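Local coordinates for fructose-bisphosphatase (Pyrococcus horikoshii, PDB 1VDW), which probably hydrolyses fructose 1,6-bisphosphate to fructose 6-phosphate and phosphate with magnesium as cofactor, as a homodimeric member of the inositol monophosphatase superfamily, at residues W6-I9 with A10-I14; E42-V45 with V46-V49; G88-N91 with F92-I96; N241-L244 with L245-L249. All coordinates share one frame; numbering follows the deposited sequence.

Contact 1 (W6-I9 with A10-I14); sequences WRKI and AIDII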
ATOM      1  N   TRP A   6     -23.669 -17.684  -7.576  1.00 16.90           N
ATOM      2  CA  TRP A   6     -23.087 -16.597  -6.798  1.00 16.72           C
ATOM      3  C   TRP A   6     -21.909 -15.982  -7.549  1.00 16.89           C
ATOM      4  O   TRP A   6     -21.662 -14.779  -7.460  1.00 15.43           O
ATOM      5  CB  TRP A   6     -22.640 -17.096  -5.422  1.00 17.30           C
ATOM      6  CG  TRP A   6     -23.791 -17.402  -4.514  1.00 17.06           C
ATOM      7  CD1 TRP A   6     -24.146 -18.626  -4.018  1.00 18.60           C
ATOM      8  CD2 TRP A   6     -24.763 -16.472  -4.024  1.00 16.82           C
ATOM      9  NE1 TRP A   6     -25.277 -18.513  -3.250  1.00 18.60           N
ATOM     10  CE2 TRP A   6     -25.676 -17.204  -3.231  1.00 18.13           C
ATOM     11  CE3 TRP A   6     -24.946 -15.090  -4.168  1.00 19.22           C
ATOM     12  CZ2 TRP A   6     -26.767 -16.599  -2.594  1.00 18.95           C
ATOM     13  CZ3 TRP A   6     -26.032 -14.488  -3.532  1.00 19.82           C
ATOM     14  CH2 TRP A   6     -26.925 -15.245  -2.752  1.00 21.03           C
ATOM     15  N   ARG A   7     -21.187 -16.807  -8.298  1.00 16.35           N
ATOM     16  CA  ARG A   7     -20.055 -16.306  -9.059  1.00 16.17           C
ATOM     17  C   ARG A   7     -20.547 -15.362 -10.158  1.00 17.38           C
ATOM     18  O   ARG A   7     -19.870 -14.397 -10.512  1.00 17.16           O
ATOM     19  CB  ARG A   7     -19.251 -17.478  -9.633  1.00 17.31           C
ATOM     20  CG  ARG A   7     -18.742 -18.427  -8.546  1.00 18.72           C
ATOM     21  CD  ARG A   7     -17.867 -19.543  -9.090  1.00 20.12           C
ATOM     22  NE  ARG A   7     -16.541 -19.076  -9.486  1.00 21.96           N
ATOM     23  CZ  ARG A   7     -15.577 -19.874  -9.934  1.00 23.39           C
ATOM     24  NH1 ARG A   7     -15.792 -21.179 -10.043  1.00 25.17           N
ATOM     25  NH2 ARG A   7     -14.395 -19.371 -10.263  1.00 23.91           N
ATOM     26  N   LYS A   8     -21.739 -15.633 -10.687  1.00 16.97           N
ATOM     27  CA  LYS A   8     -22.326 -14.777 -11.719  1.00 15.82           C
ATOM     28  C   LYS A   8     -22.634 -13.418 -11.091  1.00 16.20           C
ATOM     29  O   LYS A   8     -22.440 -12.367 -11.704  1.00 15.34           O
ATOM     30  CB  LYS A   8     -23.612 -15.420 -12.265  1.00 16.17           C
ATOM     31  CG  LYS A   8     -24.318 -14.650 -13.385  1.00 17.41           C
ATOM     32  CD  LYS A   8     -25.302 -13.610 -12.859  1.00 17.65           C
ATOM     33  CE  LYS A   8     -26.066 -12.947 -14.003  1.00 18.62           C
ATOM     34  NZ  LYS A   8     -27.042 -11.930 -13.518  1.00 19.67           N
ATOM     35  N   ILE A   9     -23.110 -13.445  -9.852  1.00 15.98           N
ATOM     36  CA  ILE A   9     -23.422 -12.215  -9.141  1.00 15.87           C
ATOM     37  C   ILE A   9     -22.147 -11.398  -8.909  1.00 14.60           C
ATOM     38  O   ILE A   9     -22.166 -10.170  -8.992  1.00 14.95           O
ATOM     39  CB  ILE A   9     -24.110 -12.529  -7.794  1.00 17.09           C
ATOM     40  CG1 ILE A   9     -25.462 -13.196  -8.066  0.50 18.70           C
ATOM     41  CG2 ILE A   9     -24.286 -11.254  -6.979  0.50 18.26           C
ATOM     42  CD1 ILE A   9     -26.231 -13.574  -6.830  0.50 18.95           C
ATOM     43  N   ALA A  10     -21.043 -12.084  -8.629  1.00 13.66           N
ATOM     44  CA  ALA A  10     -19.773 -11.398  -8.404  1.00 13.19           C
ATOM     45  C   ALA A  10     -19.405 -10.590  -9.647  1.00 13.38           C
ATOM     46  O   ALA A  10     -18.944  -9.450  -9.549  1.00 13.37           O
ATOM     47  CB  ALA A  10     -18.679 -12.408  -8.090  1.00 13.15           C
ATOM     48  N   ILE A  11     -19.616 -11.181 -10.821  1.00 13.73           N
ATOM     49  CA  ILE A  11     -19.307 -10.488 -12.062  1.00 13.67           C
ATOM     50  C   ILE A  11     -20.221  -9.278 -12.260  1.00 14.23           C
ATOM     51  O   ILE A  11     -19.768  -8.231 -12.714  1.00 14.90           O
ATOM     52  CB  ILE A  11     -19.424 -11.426 -13.277  1.00 15.17           C
ATOM     53  CG1 ILE A  11     -18.457 -12.600 -13.113  1.00 15.39           C
ATOM     54  CG2 ILE A  11     -19.129 -10.656 -14.560  1.00 15.53           C
ATOM     55  CD1 ILE A  11     -17.019 -12.195 -12.909  1.00 19.42           C
ATOM     56  N   ASP A  12     -21.505  -9.413 -11.933  1.00 13.91           N
ATOM     57  CA  ASP A  12     -22.411  -8.274 -12.066  1.00 15.33           C
ATOM     58  C   ASP A  12     -21.866  -7.140 -11.203  1.00 15.37           C
ATOM     59  O   ASP A  12     -21.892  -5.975 -11.595  1.00 15.86           O
ATOM     60  CB  ASP A  12     -23.829  -8.613 -11.585  1.00 17.26           C
ATOM     61  CG  ASP A  12     -24.526  -9.644 -12.456  1.00 17.58           C
ATOM     62  OD1 ASP A  12     -24.184  -9.765 -13.650  1.00 20.54           O
ATOM     63  OD2 ASP A  12     -25.439 -10.322 -11.937  1.00 20.46           O
ATOM     64  N   ILE A  13     -21.376  -7.492 -10.018  1.00 14.54           N
ATOM     65  CA  ILE A  13     -20.827  -6.506  -9.097  1.00 14.82           C
ATOM     66  C   ILE A  13     -19.555  -5.860  -9.646  1.00 14.56           C
ATOM     67  O   ILE A  13     -19.386  -4.645  -9.544  1.00 14.48           O
ATOM     68  CB  ILE A  13     -20.571  -7.147  -7.717  1.00 15.25           C
ATOM     69  CG1 ILE A  13     -21.919  -7.474  -7.064  1.00 16.28           C
ATOM     70  CG2 ILE A  13     -19.748  -6.210  -6.839  1.00 16.02           C
ATOM     71  CD1 ILE A  13     -21.822  -8.286  -5.795  1.00 16.27           C
ATOM     72  N   ILE A  14     -18.669  -6.656 -10.236  1.00 12.98           N
ATOM     73  CA  ILE A  14     -17.449  -6.097 -10.817  1.00 14.69           C
ATOM     74  C   ILE A  14     -17.862  -5.029 -11.823  1.00 15.10           C
ATOM     75  O   ILE A  14     -17.352  -3.911 -11.812  1.00 15.12           O
ATOM     76  CB  ILE A  14     -16.608  -7.174 -11.556  1.00 14.82           C
ATOM     77  CG1 ILE A  14     -15.903  -8.073 -10.542  1.00 16.62           C
ATOM     78  CG2 ILE A  14     -15.580  -6.511 -12.480  1.00 16.66           C
ATOM     79  CD1 ILE A  14     -15.087  -9.181 -11.169  1.00 17.16           C
TER
HETATM   80  O   HOH W   1     -22.639 -11.798 -14.794  1.00 21.25           O

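Contact 2 (E42-V45 with V46-V49); sequences ETKV and VDKV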
ATOM      1  N   GLU A  42     -17.613   9.684   9.280  1.00 35.68           N
ATOM      2  CA  GLU A  42     -17.947  10.431   8.067  1.00 35.92           C
ATOM      3  C   GLU A  42     -18.239   9.538   6.868  1.00 35.01           C
ATOM      4  O   GLU A  42     -17.398   8.736   6.463  1.00 35.38           O
ATOM      5  CB  GLU A  42     -16.804  11.370   7.686  1.00 37.73           C
ATOM      6  CG  GLU A  42     -16.670  12.592   8.563  1.00 39.69           C
ATOM      7  CD  GLU A  42     -15.431  13.398   8.223  1.00 40.82           C
ATOM      8  OE1 GLU A  42     -15.162  13.578   7.015  1.00 41.74           O
ATOM      9  OE2 GLU A  42     -14.740  13.850   9.162  1.00 41.42           O
ATOM     10  N   THR A  43     -19.423   9.687   6.289  1.00 33.06           N
ATOM     11  CA  THR A  43     -19.786   8.899   5.123  1.00 30.19           C
ATOM     12  C   THR A  43     -19.604   9.801   3.916  1.00 28.19           C
ATOM     13  O   THR A  43     -20.094  10.927   3.906  1.00 28.01           O
ATOM     14  CB  THR A  43     -21.253   8.418   5.187  1.00 30.77           C
ATOM     15  OG1 THR A  43     -21.427   7.511   6.288  1.00 32.26           O
ATOM     16  CG2 THR A  43     -21.627   7.710   3.892  1.00 31.15           C
ATOM     17  N   LYS A  44     -18.883   9.316   2.913  1.00 24.01           N
ATOM     18  CA  LYS A  44     -18.638  10.113   1.719  1.00 22.78           C
ATOM     19  C   LYS A  44     -19.371   9.583   0.494  1.00 20.12           C
ATOM     20  O   LYS A  44     -19.884   8.464   0.501  1.00 19.00           O
ATOM     21  CB  LYS A  44     -17.134  10.196   1.448  1.00 23.73           C
ATOM     22  CG  LYS A  44     -16.378  10.948   2.534  1.00 26.39           C
ATOM     23  CD  LYS A  44     -14.881  10.935   2.296  1.00 28.03           C
ATOM     24  CE  LYS A  44     -14.151  11.702   3.387  1.00 28.97           C
ATOM     25  NZ  LYS A  44     -14.525  13.143   3.407  1.00 29.83           N
ATOM     26  N   VAL A  45     -19.423  10.397  -0.555  1.00 19.65           N
ATOM     27  CA  VAL A  45     -20.112  10.018  -1.782  1.00 19.26           C
ATOM     28  C   VAL A  45     -19.756   8.618  -2.272  1.00 17.77           C
ATOM     29  O   VAL A  45     -20.639   7.797  -2.493  1.00 17.35           O
ATOM     30  CB  VAL A  45     -19.836  11.033  -2.921  1.00 19.96           C
ATOM     31  CG1 VAL A  45     -20.365  10.493  -4.245  1.00 21.06           C
ATOM     32  CG2 VAL A  45     -20.501  12.366  -2.602  1.00 21.75           C
ATOM     33  N   VAL A  46     -18.467   8.331  -2.420  1.00 16.71           N
ATOM     34  CA  VAL A  46     -18.065   7.018  -2.911  1.00 15.72           C
ATOM     35  C   VAL A  46     -18.560   5.861  -2.031  1.00 14.40           C
ATOM     36  O   VAL A  46     -18.909   4.799  -2.546  1.00 14.71           O
ATOM     37  CB  VAL A  46     -16.526   6.926  -3.082  1.00 15.90           C
ATOM     38  CG1 VAL A  46     -15.836   6.947  -1.730  1.00 17.05           C
ATOM     39  CG2 VAL A  46     -16.173   5.672  -3.863  1.00 16.41           C
ATOM     40  N   ASP A  47     -18.599   6.063  -0.719  1.00 14.24           N
ATOM     41  CA  ASP A  47     -19.074   5.018   0.190  1.00 14.55           C
ATOM     42  C   ASP A  47     -20.548   4.721  -0.062  1.00 15.25           C
ATOM     43  O   ASP A  47     -20.963   3.564  -0.124  1.00 15.32           O
ATOM     44  CB  ASP A  47     -18.920   5.447   1.650  1.00 16.58           C
ATOM     45  CG  ASP A  47     -17.500   5.796   2.010  1.00 17.43           C
ATOM     46  OD1 ASP A  47     -16.605   4.972   1.735  1.00 19.49           O
ATOM     47  OD2 ASP A  47     -17.288   6.886   2.578  1.00 18.50           O
ATOM     48  N   LYS A  48     -21.334   5.785  -0.200  1.00 15.12           N
ATOM     49  CA  LYS A  48     -22.766   5.656  -0.423  1.00 15.57           C
ATOM     50  C   LYS A  48     -23.081   5.034  -1.774  1.00 14.53           C
ATOM     51  O   LYS A  48     -23.979   4.197  -1.880  1.00 14.91           O
ATOM     52  CB  LYS A  48     -23.441   7.024  -0.308  1.00 16.63           C
ATOM     53  CG  LYS A  48     -24.958   6.981  -0.465  1.00 18.81           C
ATOM     54  CD  LYS A  48     -25.607   6.056   0.557  1.00 21.57           C
ATOM     55  CE  LYS A  48     -25.351   6.520   1.983  1.00 23.54           C
ATOM     56  NZ  LYS A  48     -26.063   5.666   2.977  1.00 28.01           N
ATOM     57  N   VAL A  49     -22.356   5.445  -2.807  1.00 14.61           N
ATOM     58  CA  VAL A  49     -22.589   4.887  -4.129  1.00 16.22           C
ATOM     59  C   VAL A  49     -22.253   3.400  -4.108  1.00 16.40           C
ATOM     60  O   VAL A  49     -22.997   2.582  -4.645  1.00 17.50           O
ATOM     61  CB  VAL A  49     -21.738   5.591  -5.208  1.00 16.77           C
ATOM     62  CG1 VAL A  49     -21.921   4.898  -6.549  1.00 18.49           C
ATOM     63  CG2 VAL A  49     -22.146   7.059  -5.314  1.00 17.99           C
TER
HETATM   64  O   HOH W   2     -15.844   7.753   4.645  1.00 41.47           O

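Contact 3 (G88-N91 with F92-I96); sequences GSYN and FINGI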
ATOM      1  N   GLY A  88     -11.179   0.352   2.087  1.00  9.85           N
ATOM      2  CA  GLY A  88     -10.138   1.260   1.631  1.00  9.14           C
ATOM      3  C   GLY A  88     -10.676   2.605   1.184  1.00  9.29           C
ATOM      4  O   GLY A  88     -10.150   3.215   0.258  1.00 10.17           O
ATOM      5  N   SER A  89     -11.717   3.083   1.862  1.00  9.69           N
ATOM      6  CA  SER A  89     -12.343   4.360   1.534  1.00 10.96           C
ATOM      7  C   SER A  89     -11.366   5.538   1.553  1.00  9.42           C
ATOM      8  O   SER A  89     -11.304   6.316   0.599  1.00 10.73           O
ATOM      9  CB  SER A  89     -13.498   4.644   2.498  1.00 13.01           C
ATOM     10  OG  SER A  89     -14.131   5.870   2.171  1.00 16.25           O
ATOM     11  N   TYR A  90     -10.629   5.691   2.652  1.00  9.80           N
ATOM     12  CA  TYR A  90      -9.666   6.784   2.737  1.00  8.85           C
ATOM     13  C   TYR A  90      -8.693   6.696   1.569  1.00  8.60           C
ATOM     14  O   TYR A  90      -8.388   7.692   0.917  1.00  9.04           O
ATOM     15  CB  TYR A  90      -8.861   6.742   4.042  1.00 10.52           C
ATOM     16  CG  TYR A  90      -7.795   7.816   4.079  1.00  9.73           C
ATOM     17  CD1 TYR A  90      -8.089   9.100   4.539  1.00 11.01           C
ATOM     18  CD2 TYR A  90      -6.516   7.574   3.568  1.00  9.66           C
ATOM     19  CE1 TYR A  90      -7.144  10.118   4.486  1.00 11.31           C
ATOM     20  CE2 TYR A  90      -5.558   8.590   3.509  1.00 10.66           C
ATOM     21  CZ  TYR A  90      -5.881   9.860   3.965  1.00 10.29           C
ATOM     22  OH  TYR A  90      -4.960  10.882   3.885  1.00 11.65           O
ATOM     23  N   ASN A  91      -8.195   5.494   1.310  1.00  8.03           N
ATOM     24  CA  ASN A  91      -7.249   5.313   0.221  1.00  8.78           C
ATOM     25  C   ASN A  91      -7.853   5.749  -1.100  1.00  8.48           C
ATOM     26  O   ASN A  91      -7.242   6.498  -1.859  1.00  8.45           O
ATOM     27  CB  ASN A  91      -6.820   3.849   0.116  1.00  8.63           C
ATOM     28  CG  ASN A  91      -5.943   3.405   1.271  1.00  8.26           C
ATOM     29  OD1 ASN A  91      -5.382   4.225   2.005  1.00  8.69           O
ATOM     30  ND2 ASN A  91      -5.801   2.095   1.420  1.00  8.75           N
ATOM     31  N   PHE A  92      -9.063   5.274  -1.374  1.00  8.71           N
ATOM     32  CA  PHE A  92      -9.737   5.609  -2.615  1.00  9.13           C
ATOM     33  C   PHE A  92      -9.838   7.115  -2.851  1.00  9.24           C
ATOM     34  O   PHE A  92      -9.459   7.601  -3.911  1.00 10.32           O
ATOM     35  CB  PHE A  92     -11.144   5.012  -2.623  1.00  9.69           C
ATOM     36  CG  PHE A  92     -11.853   5.157  -3.942  1.00 11.08           C
ATOM     37  CD1 PHE A  92     -11.878   4.107  -4.847  1.00 11.28           C
ATOM     38  CD2 PHE A  92     -12.474   6.356  -4.285  1.00 11.75           C
ATOM     39  CE1 PHE A  92     -12.513   4.242  -6.079  1.00 11.68           C
ATOM     40  CE2 PHE A  92     -13.111   6.505  -5.513  1.00 13.17           C
ATOM     41  CZ  PHE A  92     -13.131   5.446  -6.411  1.00 12.47           C
ATOM     42  N   ILE A  93     -10.336   7.850  -1.863  1.00  9.60           N
ATOM     43  CA  ILE A  93     -10.501   9.286  -2.046  1.00 11.89           C
ATOM     44  C   ILE A  93      -9.190  10.057  -2.087  1.00 11.90           C
ATOM     45  O   ILE A  93      -9.169  11.222  -2.475  1.00 14.12           O
ATOM     46  CB  ILE A  93     -11.445   9.900  -0.978  1.00 13.95           C
ATOM     47  CG1 ILE A  93     -10.855   9.752   0.421  1.00 15.14           C
ATOM     48  CG2 ILE A  93     -12.808   9.216  -1.042  1.00 14.77           C
ATOM     49  CD1 ILE A  93     -11.660  10.461   1.498  1.00 18.57           C
ATOM     50  N   ASN A  94      -8.095   9.408  -1.704  1.00 10.61           N
ATOM     51  CA  ASN A  94      -6.794  10.057  -1.736  1.00  9.86           C
ATOM     52  C   ASN A  94      -5.902   9.501  -2.835  1.00  9.45           C
ATOM     53  O   ASN A  94      -4.700   9.753  -2.854  1.00 10.48           O
ATOM     54  CB  ASN A  94      -6.129   9.950  -0.369  1.00 10.52           C
ATOM     55  CG  ASN A  94      -6.685  10.964   0.604  1.00 10.95           C
ATOM     56  OD1 ASN A  94      -6.307  12.137   0.573  1.00 13.15           O
ATOM     57  ND2 ASN A  94      -7.611  10.531   1.451  1.00 11.94           N
ATOM     58  N   GLY A  95      -6.505   8.756  -3.756  1.00  9.84           N
ATOM     59  CA  GLY A  95      -5.762   8.198  -4.873  1.00  9.30           C
ATOM     60  C   GLY A  95      -4.753   7.120  -4.530  1.00  9.07           C
ATOM     61  O   GLY A  95      -3.837   6.868  -5.316  1.00 10.34           O
ATOM     62  N   ILE A  96      -4.906   6.491  -3.370  1.00  9.68           N
ATOM     63  CA  ILE A  96      -3.999   5.426  -2.940  1.00  9.12           C
ATOM     64  C   ILE A  96      -4.613   4.138  -3.500  1.00  9.16           C
ATOM     65  O   ILE A  96      -5.731   3.768  -3.141  1.00  9.47           O
ATOM     66  CB  ILE A  96      -3.904   5.406  -1.413  1.00  8.67           C
ATOM     67  CG1 ILE A  96      -3.395   6.769  -0.922  1.00 11.12           C
ATOM     68  CG2 ILE A  96      -2.990   4.278  -0.960  1.00  9.89           C
ATOM     69  CD1 ILE A  96      -3.272   6.895   0.580  1.00 12.23           C
TER

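Contact 4 (N241-L244 with L245-L249); sequences NEEL and LETIL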
ATOM      1  N   ASN A 241       1.902 -20.057   8.903  1.00 15.33           N
ATOM      2  CA  ASN A 241       2.723 -20.943   9.717  1.00 17.38           C
ATOM      3  C   ASN A 241       2.287 -20.836  11.176  1.00 17.30           C
ATOM      4  O   ASN A 241       2.202 -19.738  11.723  1.00 16.98           O
ATOM      5  CB  ASN A 241       4.187 -20.521   9.544  1.00 18.08           C
ATOM      6  CG  ASN A 241       5.150 -21.374  10.333  1.00 20.11           C
ATOM      7  OD1 ASN A 241       5.323 -21.187  11.535  1.00 21.29           O
ATOM      8  ND2 ASN A 241       5.790 -22.319   9.653  1.00 20.62           N
ATOM      9  N   GLU A 242       2.010 -21.980  11.799  1.00 18.78           N
ATOM     10  CA  GLU A 242       1.567 -22.010  13.191  1.00 18.59           C
ATOM     11  C   GLU A 242       2.610 -21.470  14.166  1.00 16.78           C
ATOM     12  O   GLU A 242       2.268 -20.748  15.102  1.00 17.61           O
ATOM     13  CB  GLU A 242       1.179 -23.439  13.587  1.00 20.64           C
ATOM     14  CG  GLU A 242       0.721 -23.612  15.036  1.00 22.24           C
ATOM     15  CD  GLU A 242      -0.487 -22.761  15.399  1.00 23.26           C
ATOM     16  OE1 GLU A 242      -1.398 -22.617  14.555  1.00 25.20           O
ATOM     17  OE2 GLU A 242      -0.536 -22.250  16.539  1.00 24.78           O
ATOM     18  N   GLU A 243       3.877 -21.812  13.954  1.00 17.86           N
ATOM     19  CA  GLU A 243       4.930 -21.335  14.846  1.00 19.48           C
ATOM     20  C   GLU A 243       5.034 -19.812  14.805  1.00 17.75           C
ATOM     21  O   GLU A 243       5.213 -19.169  15.836  1.00 18.07           O
ATOM     22  CB  GLU A 243       6.281 -21.952  14.474  1.00 21.15           C
ATOM     23  CG  GLU A 243       7.396 -21.604  15.453  1.00 25.51           C
ATOM     24  CD  GLU A 243       8.735 -22.202  15.061  1.00 28.74           C
ATOM     25  OE1 GLU A 243       9.684 -22.109  15.869  1.00 31.89           O
ATOM     26  OE2 GLU A 243       8.840 -22.760  13.947  1.00 30.94           O
ATOM     27  N   LEU A 244       4.920 -19.240  13.611  1.00 17.64           N
ATOM     28  CA  LEU A 244       4.986 -17.790  13.455  1.00 16.78           C
ATOM     29  C   LEU A 244       3.797 -17.146  14.161  1.00 14.55           C
ATOM     30  O   LEU A 244       3.944 -16.152  14.872  1.00 15.55           O
ATOM     31  CB  LEU A 244       4.978 -17.422  11.968  1.00 17.43           C
ATOM     32  CG  LEU A 244       4.798 -15.940  11.612  1.00 16.71           C
ATOM     33  CD1 LEU A 244       5.874 -15.108  12.284  1.00 17.62           C
ATOM     34  CD2 LEU A 244       4.848 -15.770  10.096  1.00 17.22           C
ATOM     35  N   LEU A 245       2.619 -17.727  13.967  1.00 15.59           N
ATOM     36  CA  LEU A 245       1.411 -17.208  14.592  1.00 16.21           C
ATOM     37  C   LEU A 245       1.587 -17.199  16.109  1.00 15.61           C
ATOM     38  O   LEU A 245       1.275 -16.212  16.773  1.00 16.38           O
ATOM     39  CB  LEU A 245       0.204 -18.067  14.197  1.00 17.46           C
ATOM     40  CG  LEU A 245      -1.190 -17.468  14.420  1.00 18.87           C
ATOM     41  CD1 LEU A 245      -2.208 -18.256  13.616  1.00 19.36           C
ATOM     42  CD2 LEU A 245      -1.544 -17.469  15.897  1.00 22.00           C
ATOM     43  N   GLU A 246       2.097 -18.297  16.657  1.00 17.53           N
ATOM     44  CA  GLU A 246       2.308 -18.378  18.095  1.00 18.51           C
ATOM     45  C   GLU A 246       3.366 -17.381  18.561  1.00 18.50           C
ATOM     46  O   GLU A 246       3.245 -16.798  19.639  1.00 18.82           O
ATOM     47  CB  GLU A 246       2.689 -19.806  18.495  1.00 20.04           C
ATOM     48  CG  GLU A 246       1.493 -20.749  18.484  1.00 22.48           C
ATOM     49  CD  GLU A 246       1.841 -22.156  18.913  1.00 24.48           C
ATOM     50  OE1 GLU A 246       2.610 -22.309  19.886  1.00 26.20           O
ATOM     51  OE2 GLU A 246       1.332 -23.109  18.286  1.00 26.31           O
ATOM     52  N   THR A 247       4.395 -17.176  17.745  1.00 18.61           N
ATOM     53  CA  THR A 247       5.442 -16.221  18.089  1.00 19.35           C
ATOM     54  C   THR A 247       4.850 -14.816  18.135  1.00 18.39           C
ATOM     55  O   THR A 247       5.190 -14.015  19.004  1.00 17.97           O
ATOM     56  CB  THR A 247       6.589 -16.254  17.064  1.00 20.99           C
ATOM     57  OG1 THR A 247       7.263 -17.515  17.150  1.00 22.95           O
ATOM     58  CG2 THR A 247       7.581 -15.125  17.328  1.00 23.24           C
ATOM     59  N   ILE A 248       3.956 -14.519  17.195  1.00 16.27           N
ATOM     60  CA  ILE A 248       3.319 -13.210  17.162  1.00 16.16           C
ATOM     61  C   ILE A 248       2.485 -13.014  18.427  1.00 16.04           C
ATOM     62  O   ILE A 248       2.546 -11.964  19.061  1.00 16.09           O
ATOM     63  CB  ILE A 248       2.419 -13.060  15.911  1.00 15.75           C
ATOM     64  CG1 ILE A 248       3.297 -12.996  14.657  1.00 16.23           C
ATOM     65  CG2 ILE A 248       1.555 -11.806  16.028  1.00 15.51           C
ATOM     66  CD1 ILE A 248       2.526 -13.058  13.353  1.00 17.28           C
ATOM     67  N   LEU A 249       1.711 -14.029  18.799  1.00 17.27           N
ATOM     68  CA  LEU A 249       0.886 -13.934  19.998  1.00 18.87           C
ATOM     69  C   LEU A 249       1.744 -13.686  21.238  1.00 19.21           C
ATOM     70  O   LEU A 249       1.387 -12.877  22.096  1.00 19.80           O
ATOM     71  CB  LEU A 249       0.061 -15.212  20.180  1.00 19.61           C
ATOM     72  CG  LEU A 249      -1.063 -15.433  19.161  1.00 20.85           C
ATOM     73  CD1 LEU A 249      -1.710 -16.789  19.400  1.00 21.95           C
ATOM     74  CD2 LEU A 249      -2.091 -14.316  19.276  1.00 22.49           C
TER

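Contact 1 (W6-I9 with A10-I14)
Lys8 and Asp12, one helical turn apart, form a salt bridge in which Lys8 NZ lies 2.8 Å from Asp12 OD2 and meets the syn lone pair of that oxygen. The lysine chain starts with CG anti to the backbone N (chi1 -178°) and bends at chi2, which brings CD and CE across the carboxylate, each 3.4 Å from Asp12 OD2. OD2 also pairs with Lys57 of helix 45-60, a charge shared by two ammonium groups and probably kept ionised by them. The other oxygen is held by water: one molecule donates to Asp12 OD1 (2.8 Å) and to the carbonyl Lys8 O. That same carbonyl accepts the backbone N-H of Asp12.

Among the backbone bonds, i to i+4 pairs run from Trp6 O to Ala10 N, from Arg7 O to Ile11 N and from Ile9 O to Ile13 N, the regular pattern of the N-terminal alpha-helix 3-20, which packs against helix 45-60 and strands 110-118 and 123-128 of the large mixed sheet.

The apolar contact is Ile9 with Ile13. In one of the two conformers of Ile9, its CG2 meets Ile13 CD1 at 4.0 Å, branch against chain end, while Ile13 CG1 lies 3.3 Å from Ile9 O. Both side chains reach Phe58 of helix 45-60, and Trp6 touches the same residue. Ala10 turns to Tyr113 and Phe115, and Arg7 sends its guanidinium to a salt bridge with Glu126.

Contact 2 (E42-V45 with V46-V49)
Asp47 lies beside Lys44, both side chains pointing the same way, and its carboxylate reaches back over the helix start. Its OD2 takes the backbone N-H of Lys44 at 2.9 Å on the anti lone pair, in a fairly straight bond (157°). This is the side-chain half of a capping box: CG, beside the backbone N (chi1 -58°), directs the aspartate back to the N-cap residue Lys44, while OD1 is hydrogen-bonded to Ser89 OG of helix 89-93. The aliphatic root of Lys44 fits against it, CB 3.5 Å from Asp47 OD2, whereas the ammonium group leads away to Thr33 and Ser31 O. A water donates to both Asp47 OD2 (2.7 Å) and the backbone Glu42 O. Thr43 approaches at an angle, its CG2 4.2 Å from Asp47 CB.

At the first turn of the helix Val45 and Val49 also lie side by side: Val45 CG1 meets Val49 CG2 at 4.0 Å. Beneath them Val49 N donates to Val45 O, and Lys48 N to Lys44 O.

The contact thus joins strand 43-44, paired with strand 33-35, to helix 45-60, while Val46 faces Phe92 and Ile93 of helix 89-93 and Leu86 of strand 86-87.

Contact 3 (G88-N91 with F92-I96)
Asn94 lays its amide nitrogen over one face of the Tyr90 ring, with ND2 3.0 Å above the plane and displaced toward the rim, 3.1 Å from Tyr90 CE1. Amide and ring planes are 27° apart, so the group lies fairly flat on the ring. One N-H of ND2 is spent on Tyr90 O (3.0 Å, 165°), which sits almost in the amide plane and fixes the rotation of the amide. The phenol ring swings out with CG anti to the backbone N (chi1 176°), bringing its face over Asn94. Ile96 adds CD1, 4.1 Å from Tyr90 CE2, and presses CB against Asn91 CB at 3.6 Å.

Behind them the short helix 89-93 ends in a Schellman motif: Gly95, at positive phi, lets Ile96 N return to Asn91 O (2.8 Å), and Gly95 N bonds to Phe92 O. Asn91 O also accepts from Asn94 N, the two donors arriving from opposite faces of the carbonyl plane. At the helix start, Gly88 O receives Phe92 N.

Farther out, Asn91 ND2 donates to Phe98 O and Leu172 O. Tyr90 OH bonds to Ala186 O and Arg143 of the second subunit, whose Arg170 binds Asn91 OD1. Tyr90 OH and Asn91 OD1 therefore face the dimer interface, while Asn91 ND2 stays within its own subunit; the amide of Asn94 and the Asn91 carbonyl, which accepts two N-H groups, hold the helix end in shape.

Contact 4 (N241-L244 with L245-L249)
The first turns of helix 242-250 open with an N-cap at Asn241, whose OD1 accepts the N-H of Leu244 at 2.9 Å, in the carbonyl plane and on a lone pair. Asn241 O receives Leu245 N (3.0 Å), so side chain and backbone of the cap residue together satisfy two of the amides at the helix start.

On the outer side Glu242 and Glu246 bring their carboxylates together, planes 55° apart and OE2 to OE2 only 2.7 Å. At that separation one of the two acids is probably protonated. Glu242 CG, anti to the backbone N (chi1 179°), lies 3.3 Å from Glu246 OE2, and the bend at chi2 (59°) turns the Glu242 carboxylate toward that of Glu246, which extends beyond its CG. Lys217 forms a salt bridge with Glu242 OE1 and may ease the remaining charge.

On the inner side Leu244 crosses Ile248, with CG and CD1 of the leucine each 4.1 Å from Ile248 CD1. Ile248 N donates to Leu244 O beneath them.

This face packs on the five-stranded sheet, Ile248 on strands 189-193 and 234-239 and Leu245 on strands 215-217 and 234-239; Leu244 touches the loop residues Leu145 and Pro149.

Overall arrangement
Along the chain the four contacts follow in series, each local to a helix or one of its termini. Contacts 2 and 3 are neighbours, centres about 12 Å apart, and touch: Asp47 OD1 lies 2.7 Å from Ser89 OG, a hydrogen bond that joins helix 45-60 to helix 89-93 beside Leu86 and Asp87, predicted magnesium ligands. Contact 1, its centre about 22 Å from that of contact 2, belongs to helix 3-20, which packs on helix 45-60 and the eight-stranded sheet. Contact 4 lies on the five-stranded sheet, its centre about 36 Å from that of contact 1, across the chain's centre. Contact 3 alone reaches the second subunit, placing the dimer interface close to the predicted metal site.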